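Local atomic coordinates of exopolyphosphatase-related protein (Archaeoglobus fulgidus, PDB entry 3LLV), a protein that probably binds NAD(P) through this Rossmann-type TrkA-N domain of a longer protein that may also act as a DHH-type phosphoesterase and bind nucleic acids. Residues S61-L66 with L85-A90; K89-R92 with Y98-V101. All coordinates share one frame; numbering follows the deposited sequence.

Contact 1 of 2, residues S61-L66 with L85-A90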
loop_
_atom_site.group_PDB
_atom_site.type_symbol
_atom_site.label_atom_id
_atom_site.label_comp_id
_atom_site.label_asym_id
_atom_site.label_seq_id
_atom_site.Cartn_x
_atom_site.Cartn_y
_atom_site.Cartn_z
ATOM N N SER A 61 -11.318 13.048 -0.385
ATOM C CA SER A 61 -10.911 14.160 -1.239
ATOM C C SER A 61 -9.468 14.022 -1.714
ATOM O O SER A 61 -9.128 14.506 -2.801
ATOM C CB SER A 61 -11.090 15.503 -0.534
ATOM O OG SER A 61 -12.453 15.732 -0.226
ATOM N N PHE A 62 -8.620 13.375 -0.908
ATOM C CA PHE A 62 -7.265 13.091 -1.371
ATOM C C PHE A 62 -7.292 12.231 -2.633
ATOM O O PHE A 62 -6.635 12.550 -3.635
ATOM C CB PHE A 62 -6.413 12.412 -0.284
ATOM C CG PHE A 62 -5.078 11.970 -0.795
ATOM C CD1 PHE A 62 -4.072 12.899 -1.120
ATOM C CD2 PHE A 62 -4.835 10.635 -1.004
ATOM C CE1 PHE A 62 -2.852 12.462 -1.626
ATOM C CE2 PHE A 62 -3.611 10.210 -1.487
ATOM C CZ PHE A 62 -2.625 11.128 -1.813
ATOM N N TYR A 63 -8.085 11.162 -2.602
ATOM C CA TYR A 63 -8.195 10.279 -3.772
ATOM C C TYR A 63 -8.790 10.971 -4.974
ATOM O O TYR A 63 -8.370 10.726 -6.105
ATOM C CB TYR A 63 -8.950 8.982 -3.441
ATOM C CG TYR A 63 -8.197 8.207 -2.405
ATOM C CD1 TYR A 63 -6.880 7.768 -2.646
ATOM C CD2 TYR A 63 -8.767 7.935 -1.174
ATOM C CE1 TYR A 63 -6.168 7.083 -1.665
ATOM C CE2 TYR A 63 -8.067 7.241 -0.199
ATOM C CZ TYR A 63 -6.772 6.825 -0.444
ATOM O OH TYR A 63 -6.097 6.175 0.567
ATOM N N ARG A 64 -9.706 11.895 -4.716
ATOM C CA ARG A 64 -10.307 12.700 -5.779
ATOM C C ARG A 64 -9.325 13.696 -6.419
ATOM O O ARG A 64 -9.545 14.124 -7.566
ATOM C CB ARG A 64 -11.559 13.424 -5.261
ATOM C CG ARG A 64 -12.662 12.465 -4.865
ATOM C CD ARG A 64 -13.992 13.168 -4.636
ATOM N NE ARG A 64 -15.021 12.201 -4.248
ATOM C CZ ARG A 64 -15.687 11.403 -5.072
ATOM N NH1 ARG A 64 -15.489 11.435 -6.389
ATOM N NH2 ARG A 64 -16.584 10.569 -4.568
ATOM N N SER A 65 -8.251 14.043 -5.707
ATOM C CA SER A 65 -7.227 14.937 -6.244
ATOM C C SER A 65 -6.204 14.220 -7.134
ATOM O O SER A 65 -5.465 14.870 -7.865
ATOM C CB SER A 65 -6.523 15.698 -5.110
ATOM O OG SER A 65 -5.631 14.865 -4.387
ATOM N N LEU A 66 -6.177 12.888 -7.078
ATOM C CA LEU A 66 -5.226 12.099 -7.883
ATOM C C LEU A 66 -5.828 11.652 -9.208
ATOM O O LEU A 66 -7.047 11.481 -9.322
ATOM C CB LEU A 66 -4.759 10.870 -7.106
ATOM C CG LEU A 66 -4.013 11.055 -5.781
ATOM C CD1 LEU A 66 -3.880 9.703 -5.094
ATOM C CD2 LEU A 66 -2.639 11.698 -5.996
ATOM N N LEU A 85 -8.596 -1.008 6.613
ATOM C CA LEU A 85 -9.954 -1.243 6.136
ATOM C C LEU A 85 -10.603 0.111 5.851
ATOM O O LEU A 85 -11.276 0.294 4.823
ATOM C CB LEU A 85 -10.759 -2.080 7.154
ATOM C CG LEU A 85 -12.144 -2.508 6.712
ATOM C CD1 LEU A 85 -12.050 -3.476 5.508
ATOM C CD2 LEU A 85 -12.854 -3.210 7.852
ATOM N N LYS A 86 -10.360 1.074 6.746
ATOM C CA LYS A 86 -10.860 2.430 6.549
ATOM C C LYS A 86 -10.281 3.051 5.285
ATOM O O LYS A 86 -11.010 3.732 4.527
ATOM C CB LYS A 86 -10.552 3.285 7.768
ATOM C CG LYS A 86 -11.482 3.032 8.929
ATOM C CD LYS A 86 -11.044 3.868 10.124
ATOM C CE LYS A 86 -12.178 4.079 11.112
ATOM N NZ LYS A 86 -12.732 2.792 11.617
ATOM N N ILE A 87 -8.996 2.796 5.039
ATOM C CA ILE A 87 -8.338 3.325 3.847
ATOM C C ILE A 87 -8.960 2.725 2.596
ATOM O O ILE A 87 -9.314 3.441 1.638
ATOM C CB ILE A 87 -6.824 3.015 3.864
ATOM C CG1 ILE A 87 -6.120 3.823 4.977
ATOM C CG2 ILE A 87 -6.224 3.229 2.490
ATOM C CD1 ILE A 87 -4.729 3.318 5.267
ATOM N N LEU A 88 -9.150 1.409 2.625
ATOM C CA LEU A 88 -9.694 0.689 1.473
ATOM C C LEU A 88 -11.124 1.187 1.178
ATOM O O LEU A 88 -11.486 1.356 0.022
ATOM C CB LEU A 88 -9.714 -0.818 1.767
ATOM C CG LEU A 88 -10.441 -1.734 0.759
ATOM C CD1 LEU A 88 -9.802 -1.603 -0.634
ATOM C CD2 LEU A 88 -10.411 -3.198 1.241
ATOM N N LYS A 89 -11.925 1.406 2.222
ATOM C CA LYS A 89 -13.300 1.868 2.017
ATOM C C LYS A 89 -13.336 3.287 1.446
ATOM O O LYS A 89 -14.173 3.570 0.587
ATOM C CB LYS A 89 -14.071 1.789 3.332
ATOM C CG LYS A 89 -14.447 0.327 3.677
ATOM C CD LYS A 89 -15.145 0.201 5.039
ATOM C CE LYS A 89 -15.417 -1.258 5.355
ATOM N NZ LYS A 89 -15.984 -1.471 6.715
ATOM N N ALA A 90 -12.451 4.165 1.937
ATOM C CA ALA A 90 -12.315 5.535 1.400
ATOM C C ALA A 90 -11.945 5.493 -0.086
ATOM O O ALA A 90 -12.571 6.166 -0.932
ATOM C CB ALA A 90 -11.259 6.361 2.200
#
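The carbonyl oxygen of F62, one residue ahead of the Y63 that reaches across to I87 and A90, is gripped twice by S65. The S65 hydroxyl donates to it from 2.6 Å (OG to F62 O), with a C=O...OG angle of 131° and OG tilted 15° from the carbonyl plane, and the amide adds a second bond at 3.0 Å (S65 N to F62 O). This doubly held turn belongs to helix 60-65, which lies beside helix 81-94 in the Rossmann fold; the closest alpha carbons, Y63 CA and A90 CA, are 8.1 Å apart. Y63 carries the contact alone on its side. With CG beside its own backbone N (chi1 -62°), the ring extends between the helices and presents an edge to A90, whose methyl sits near the ring plane, CB lying 4.1 Å from Y63 CE2. The neighbouring ring atom, Y63 CD2, comes to 4.2 Å from A90 C. F62 CD2 stands 3.8 Å above one face of the Y63 ring, offset toward that ring's rim. The buried phenol oxygen is satisfied by a hydrogen bond to P57 O, and I12 of strand 9-12 touches both Y63 and I87. The side chains of Y63 and I87 cross nearly at right angles, leaving the I87 CG2 methyl 3.5 Å from Y63 OH.

Contact 2 of 2, residues K89-R92 with Y98-V101; sequences KALR and YAIV
In the beta-alpha-beta unit formed by strand 73-76, helix 81-94 and strand 99-103, this contact packs the helix onto the strand that follows it. L91 and R92 meet Y98 and A99, and the nearest alpha carbons, L91 CA and A99 CA, are 8.9 Å apart. The A99 methyl points at the helix and receives two different groups. L91, its CG swung anti to the backbone N (chi1 -179°), brings one branch against it, CD2 to A99 CB at 4.1 Å. R92 arrives by a longer route. Its CB does not aim at the strand, but a bend at chi2 (-80°) turns the chain so that the guanidinium comes close, with NH2 3.6 Å from A99 CB. The same nitrogen passes the start of the strand, its guanidinium edge-on to the carbonyl carbon of Y98, NH2 to Y98 C being 4.2 Å. These are packing contacts; the guanidinium finds its hydrogen bonds beyond the two segments, NH1 with S95 O, NH2 with V97 O and NE with G116 O. Three backbone carbonyls thus fix its rotation, two from the turn joining helix to strand. L91 also rests on V74 of strand 73-76, while strand 99-103, to which A99 belongs, is hydrogen-bonded to strands 73-76 and 119-122, on either side of it in the parallel sheet.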
loop_
_atom_site.group_PDB
_atom_site.type_symbol
_atom_site.label_atom_id
_atom_site.label_comp_id
_atom_site.label_asym_id
_atom_site.label_seq_id
_atom_site.Cartn_x
_atom_site.Cartn_y
_atom_site.Cartn_z
ATOM N N LYS A 89 -11.925 1.406 2.222
ATOM C CA LYS A 89 -13.300 1.868 2.017
ATOM C C LYS A 89 -13.336 3.287 1.446
ATOM O O LYS A 89 -14.173 3.570 0.587
ATOM C CB LYS A 89 -14.071 1.789 3.332
ATOM C CG LYS A 89 -14.447 0.327 3.677
ATOM C CD LYS A 89 -15.145 0.201 5.039
ATOM C CE LYS A 89 -15.417 -1.258 5.355
ATOM N NZ LYS A 89 -15.984 -1.471 6.715
ATOM N N ALA A 90 -12.451 4.165 1.937
ATOM C CA ALA A 90 -12.315 5.535 1.400
ATOM C C ALA A 90 -11.945 5.493 -0.086
ATOM O O ALA A 90 -12.571 6.166 -0.932
ATOM C CB ALA A 90 -11.259 6.361 2.200
ATOM N N LEU A 91 -10.929 4.692 -0.395
ATOM C CA LEU A 91 -10.490 4.498 -1.759
ATOM C C LEU A 91 -11.641 4.033 -2.628
ATOM O O LEU A 91 -11.906 4.629 -3.667
ATOM C CB LEU A 91 -9.321 3.490 -1.818
ATOM C CG LEU A 91 -8.787 3.237 -3.228
ATOM C CD1 LEU A 91 -8.219 4.513 -3.887
ATOM C CD2 LEU A 91 -7.725 2.110 -3.217
ATOM N N ARG A 92 -12.325 2.980 -2.189
ATOM C CA ARG A 92 -13.411 2.380 -2.969
ATOM C C ARG A 92 -14.646 3.274 -3.182
ATOM O O ARG A 92 -15.416 3.084 -4.160
ATOM C CB ARG A 92 -13.761 1.016 -2.372
ATOM C CG ARG A 92 -12.747 -0.034 -2.741
ATOM C CD ARG A 92 -13.006 -0.561 -4.168
ATOM N NE ARG A 92 -11.917 -1.455 -4.582
ATOM C CZ ARG A 92 -10.794 -1.067 -5.178
ATOM N NH1 ARG A 92 -10.558 0.207 -5.458
ATOM N NH2 ARG A 92 -9.851 -1.951 -5.438
ATOM N N TYR A 98 -7.215 -0.948 -8.962
ATOM C CA TYR A 98 -6.763 -2.203 -8.366
ATOM C C TYR A 98 -5.991 -1.954 -7.056
ATOM O O TYR A 98 -5.111 -1.079 -7.014
ATOM C CB TYR A 98 -5.866 -2.876 -9.379
ATOM C CG TYR A 98 -5.585 -4.323 -9.118
ATOM C CD1 TYR A 98 -6.383 -5.311 -9.679
ATOM C CD2 TYR A 98 -4.499 -4.711 -8.331
ATOM C CE1 TYR A 98 -6.123 -6.645 -9.463
ATOM C CE2 TYR A 98 -4.213 -6.071 -8.130
ATOM C CZ TYR A 98 -5.042 -7.018 -8.694
ATOM O OH TYR A 98 -4.784 -8.372 -8.492
ATOM N N ALA A 99 -6.359 -2.683 -5.995
ATOM C CA ALA A 99 -5.739 -2.490 -4.674
ATOM C C ALA A 99 -5.268 -3.805 -4.091
ATOM O O ALA A 99 -5.975 -4.829 -4.170
ATOM C CB ALA A 99 -6.700 -1.806 -3.705
ATOM N N ILE A 100 -4.055 -3.785 -3.535
ATOM C CA ILE A 100 -3.524 -4.967 -2.849
ATOM C C ILE A 100 -3.317 -4.513 -1.426
ATOM O O ILE A 100 -2.687 -3.487 -1.188
ATOM C CB ILE A 100 -2.189 -5.419 -3.430
ATOM C CG1 ILE A 100 -2.321 -5.703 -4.941
ATOM C CG2 ILE A 100 -1.668 -6.648 -2.640
ATOM C CD1 ILE A 100 -0.996 -6.077 -5.598
ATOM N N VAL A 101 -3.870 -5.269 -0.478
ATOM C CA VAL A 101 -3.935 -4.783 0.890
ATOM C C VAL A 101 -3.301 -5.768 1.845
ATOM O O VAL A 101 -3.589 -6.953 1.774
ATOM C CB VAL A 101 -5.404 -4.554 1.291
ATOM C CG1 VAL A 101 -5.482 -3.810 2.618
ATOM C CG2 VAL A 101 -6.129 -3.795 0.177
#

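Helix 81-94 joins the two contacts, whose centres lie about 8 Å apart and which share K89 and A90. The chain order is 61-66, then 85-90 running into 89-92, then 98-101, with strand 73-76 passed between the first two. Contact 1 joins that helix to helix 60-65; contact 2 joins it to strand 99-103 of the six-stranded parallel sheet. They meet directly where Y63 CD1 packs on L91 CD1 at 3.7 Å, giving continuous apolar packing from helix to helix to strand. Both contacts use helices and a strand of the Rossmann fold, and so belong to the framework of the putative NAD(P)-binding domain.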